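Local structure of endonuclease II (Enterobacteria phage t4, 2WSH) at residues I46-I55 against F128-N137. The protein nicks and cleaves cytosine-containing double-stranded DNA in a sequence-specific, magnesium-dependent manner, contributing to breakdown of the host chromosome during phage infection. The protein carries 1 engineered substitution. Residues are numbered along the deposited sequence; the frame is centred on the assembly and turned at random. Where two conformers were deposited one is given.
Sequences IAINDELVYI and FIKLFNPPWN. With PO4 (phosphate ion), chain E.
N137 grips I55 with both ends of its amide. OD1 of N137 takes the N-H of I55 at 2.9 Å, the hydrogen arriving on one of the oxygen's lone pairs, while ND2 of N137 gives an almost straight bond (169°) to the I55 carbonyl oxygen. Held at both ends, the amide is fixed in rotation and lies only 6° from parallel to the Y54 ring, its ND2 3.2 Å from Y54 CE1. One backbone bond, W136 N to V53 O (2.9 Å), ties the turn P134-N137 to strand 51-55.

The indole of W136 lies across the hairpin. With V53 CG1 turned anti to the carbonyl carbon (chi1 -59°), V53 CG2 sits over the centre of the six-membered ring at 3.4 Å, a CH-pi contact; I46 CG2 and I48 CD1 reach the ring's outer carbons. On the helix side, L52 CD2 meets F132, and I55 packs its CG1 on P134 CG and its CG2 on F128 CB.

A classic bulge sets V53 and Y54 together opposite I46. Y54 OH bonds O1 of a phosphate, probably from the crystallisation liquor, at a doubtfully short distance; Y44, R64 and K83 also hold this ion, beside the two-stranded hairpin that carries the GIY and YIG motifs of this nuclease family.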
# COMPACT_ATOMS: atom_id res chain seq x y z
N ILE A 46 -3.32 17.93 -21.13
CA ILE A 46 -3.75 18.93 -22.08
C ILE A 46 -3.54 18.38 -23.47
O ILE A 46 -2.46 17.87 -23.77
CB ILE A 46 -2.97 20.25 -21.91
CG1 ILE A 46 -3.09 20.74 -20.47
CG2 ILE A 46 -3.48 21.30 -22.89
CD1 ILE A 46 -2.47 22.11 -20.24
N ALA A 47 -4.57 18.47 -24.30
CA ALA A 47 -4.50 17.97 -25.67
C ALA A 47 -4.84 19.08 -26.66
O ALA A 47 -5.81 19.81 -26.48
CB ALA A 47 -5.45 16.79 -25.86
N ILE A 48 -4.03 19.19 -27.70
CA ILE A 48 -4.23 20.17 -28.76
C ILE A 48 -4.41 19.42 -30.07
O ILE A 48 -3.52 18.70 -30.51
CB ILE A 48 -3.02 21.12 -28.88
CG1 ILE A 48 -2.67 21.75 -27.52
CG2 ILE A 48 -3.30 22.22 -29.90
CD1 ILE A 48 -3.73 22.70 -26.99
N ASN A 49 -5.58 19.59 -30.69
CA ASN A 49 -5.92 18.82 -31.87
C ASN A 49 -5.75 17.32 -31.61
O ASN A 49 -5.22 16.59 -32.44
CB ASN A 49 -5.08 19.29 -33.06
CG ASN A 49 -5.29 20.76 -33.36
OD1 ASN A 49 -6.38 21.29 -33.19
ND2 ASN A 49 -4.23 21.44 -33.81
N ASP A 50 -6.19 16.90 -30.43
CA ASP A 50 -6.17 15.49 -30.03
C ASP A 50 -4.78 14.95 -29.69
O ASP A 50 -4.61 13.75 -29.49
CB ASP A 50 -6.82 14.62 -31.11
CG ASP A 50 -8.26 15.00 -31.38
OD1 ASP A 50 -9.04 15.10 -30.40
OD2 ASP A 50 -8.62 15.19 -32.56
N GLU A 51 -3.79 15.84 -29.62
CA GLU A 51 -2.42 15.41 -29.37
C GLU A 51 -1.93 15.89 -28.01
O GLU A 51 -2.07 17.07 -27.67
CB GLU A 51 -1.50 15.87 -30.50
CG GLU A 51 -1.91 15.32 -31.87
CD GLU A 51 -0.95 15.70 -32.98
OE1 GLU A 51 0.27 15.76 -32.73
OE2 GLU A 51 -1.43 15.93 -34.11
N LEU A 52 -1.39 14.96 -27.23
CA LEU A 52 -0.93 15.26 -25.88
C LEU A 52 0.21 16.27 -25.90
O LEU A 52 1.23 16.04 -26.55
CB LEU A 52 -0.46 13.97 -25.20
CG LEU A 52 0.04 14.06 -23.76
CD1 LEU A 52 -1.11 14.44 -22.84
CD2 LEU A 52 0.67 12.75 -23.33
N VAL A 53 0.05 17.37 -25.18
CA VAL A 53 1.12 18.36 -25.08
C VAL A 53 1.65 18.53 -23.66
O VAL A 53 2.75 19.04 -23.47
CB VAL A 53 0.70 19.73 -25.64
CG1 VAL A 53 0.30 19.61 -27.10
CG2 VAL A 53 -0.43 20.34 -24.82
N TYR A 54 0.88 18.10 -22.67
CA TYR A 54 1.27 18.35 -21.29
C TYR A 54 0.62 17.41 -20.28
O TYR A 54 -0.57 17.11 -20.37
CB TYR A 54 0.94 19.79 -20.91
CG TYR A 54 1.38 20.19 -19.51
CD1 TYR A 54 2.72 20.44 -19.24
CD2 TYR A 54 0.46 20.32 -18.48
CE1 TYR A 54 3.14 20.80 -17.97
CE2 TYR A 54 0.87 20.69 -17.20
CZ TYR A 54 2.21 20.93 -16.96
OH TYR A 54 2.62 21.29 -15.70
N ILE A 55 1.41 16.95 -19.32
CA ILE A 55 0.91 16.18 -18.19
C ILE A 55 1.13 16.98 -16.92
O ILE A 55 2.26 17.35 -16.60
CB ILE A 55 1.65 14.84 -18.05
CG1 ILE A 55 1.25 13.88 -19.17
CG2 ILE A 55 1.35 14.21 -16.69
CD1 ILE A 55 -0.15 13.33 -19.03
N PHE A 128 4.51 9.39 -16.30
CA PHE A 128 3.83 9.79 -17.52
C PHE A 128 4.74 10.69 -18.35
O PHE A 128 4.79 10.58 -19.58
CB PHE A 128 2.52 10.52 -17.21
CG PHE A 128 1.35 9.60 -17.00
CD1 PHE A 128 0.91 8.78 -18.02
CD2 PHE A 128 0.70 9.56 -15.78
CE1 PHE A 128 -0.17 7.93 -17.83
CE2 PHE A 128 -0.39 8.72 -15.58
CZ PHE A 128 -0.82 7.90 -16.61
N ILE A 129 5.45 11.59 -17.68
CA ILE A 129 6.35 12.51 -18.36
C ILE A 129 7.50 11.75 -19.03
O ILE A 129 7.82 12.00 -20.19
CB ILE A 129 6.90 13.57 -17.39
CG1 ILE A 129 5.76 14.47 -16.91
CG2 ILE A 129 7.99 14.38 -18.06
CD1 ILE A 129 6.17 15.46 -15.83
N LYS A 130 8.10 10.80 -18.31
CA LYS A 130 9.15 9.97 -18.89
C LYS A 130 8.61 9.11 -20.02
O LYS A 130 9.32 8.79 -20.98
CB LYS A 130 9.80 9.09 -17.81
CG LYS A 130 10.64 7.95 -18.36
CD LYS A 130 11.08 7.00 -17.26
CE LYS A 130 12.29 7.52 -16.51
NZ LYS A 130 13.55 7.33 -17.29
N LEU A 131 7.34 8.73 -19.91
CA LEU A 131 6.72 7.86 -20.90
C LEU A 131 6.44 8.57 -22.22
O LEU A 131 6.78 8.06 -23.29
CB LEU A 131 5.43 7.24 -20.35
CG LEU A 131 4.72 6.22 -21.24
CD1 LEU A 131 5.67 5.11 -21.66
CD2 LEU A 131 3.50 5.64 -20.53
N PHE A 132 5.83 9.75 -22.14
CA PHE A 132 5.38 10.46 -23.34
C PHE A 132 6.26 11.64 -23.75
O PHE A 132 6.17 12.11 -24.88
CB PHE A 132 3.94 10.93 -23.17
CG PHE A 132 2.95 9.82 -22.97
CD1 PHE A 132 2.81 8.83 -23.92
CD2 PHE A 132 2.15 9.79 -21.84
CE1 PHE A 132 1.90 7.80 -23.74
CE2 PHE A 132 1.24 8.77 -21.65
CZ PHE A 132 1.11 7.77 -22.60
N ASN A 133 7.11 12.12 -22.84
CA ASN A 133 7.87 13.34 -23.11
C ASN A 133 6.99 14.43 -23.72
O ASN A 133 7.30 14.93 -24.80
CB ASN A 133 9.03 13.05 -24.07
CG ASN A 133 10.04 12.08 -23.49
OD1 ASN A 133 10.70 12.37 -22.48
ND2 ASN A 133 10.19 10.93 -24.14
N PRO A 134 5.90 14.79 -23.03
CA PRO A 134 5.04 15.83 -23.61
C PRO A 134 5.84 17.11 -23.83
O PRO A 134 6.70 17.43 -23.01
CB PRO A 134 3.96 16.05 -22.54
CG PRO A 134 4.04 14.84 -21.65
CD PRO A 134 5.47 14.41 -21.68
N PRO A 135 5.57 17.83 -24.93
CA PRO A 135 6.36 19.00 -25.36
C PRO A 135 6.41 20.10 -24.31
O PRO A 135 7.45 20.75 -24.15
CB PRO A 135 5.59 19.49 -26.59
CG PRO A 135 4.81 18.31 -27.06
CD PRO A 135 4.43 17.58 -25.82
N TRP A 136 5.31 20.32 -23.61
CA TRP A 136 5.20 21.44 -22.68
C TRP A 136 5.78 21.15 -21.31
O TRP A 136 5.84 22.03 -20.46
CB TRP A 136 3.74 21.86 -22.54
CG TRP A 136 3.16 22.40 -23.79
CD1 TRP A 136 3.74 22.43 -25.02
CD2 TRP A 136 1.86 22.97 -23.94
NE1 TRP A 136 2.88 22.99 -25.93
CE2 TRP A 136 1.72 23.34 -25.29
CE3 TRP A 136 0.80 23.22 -23.06
CZ2 TRP A 136 0.56 23.93 -25.79
CZ3 TRP A 136 -0.35 23.81 -23.55
CH2 TRP A 136 -0.46 24.16 -24.91
N ASN A 137 6.19 19.90 -21.09
CA ASN A 137 6.81 19.52 -19.82
C ASN A 137 8.32 19.77 -19.85
O ASN A 137 9.06 19.05 -20.51
CB ASN A 137 6.54 18.05 -19.51
CG ASN A 137 5.12 17.82 -19.03
OD1 ASN A 137 4.24 17.44 -19.80
ND2 ASN A 137 4.88 18.07 -17.75
P PO4 E . 0.74 22.92 -12.88
O1 PO4 E . 1.30 21.76 -13.66
O2 PO4 E . 0.96 22.70 -11.40
O3 PO4 E . 1.39 24.22 -13.30
O4 PO4 E . -0.74 22.98 -13.18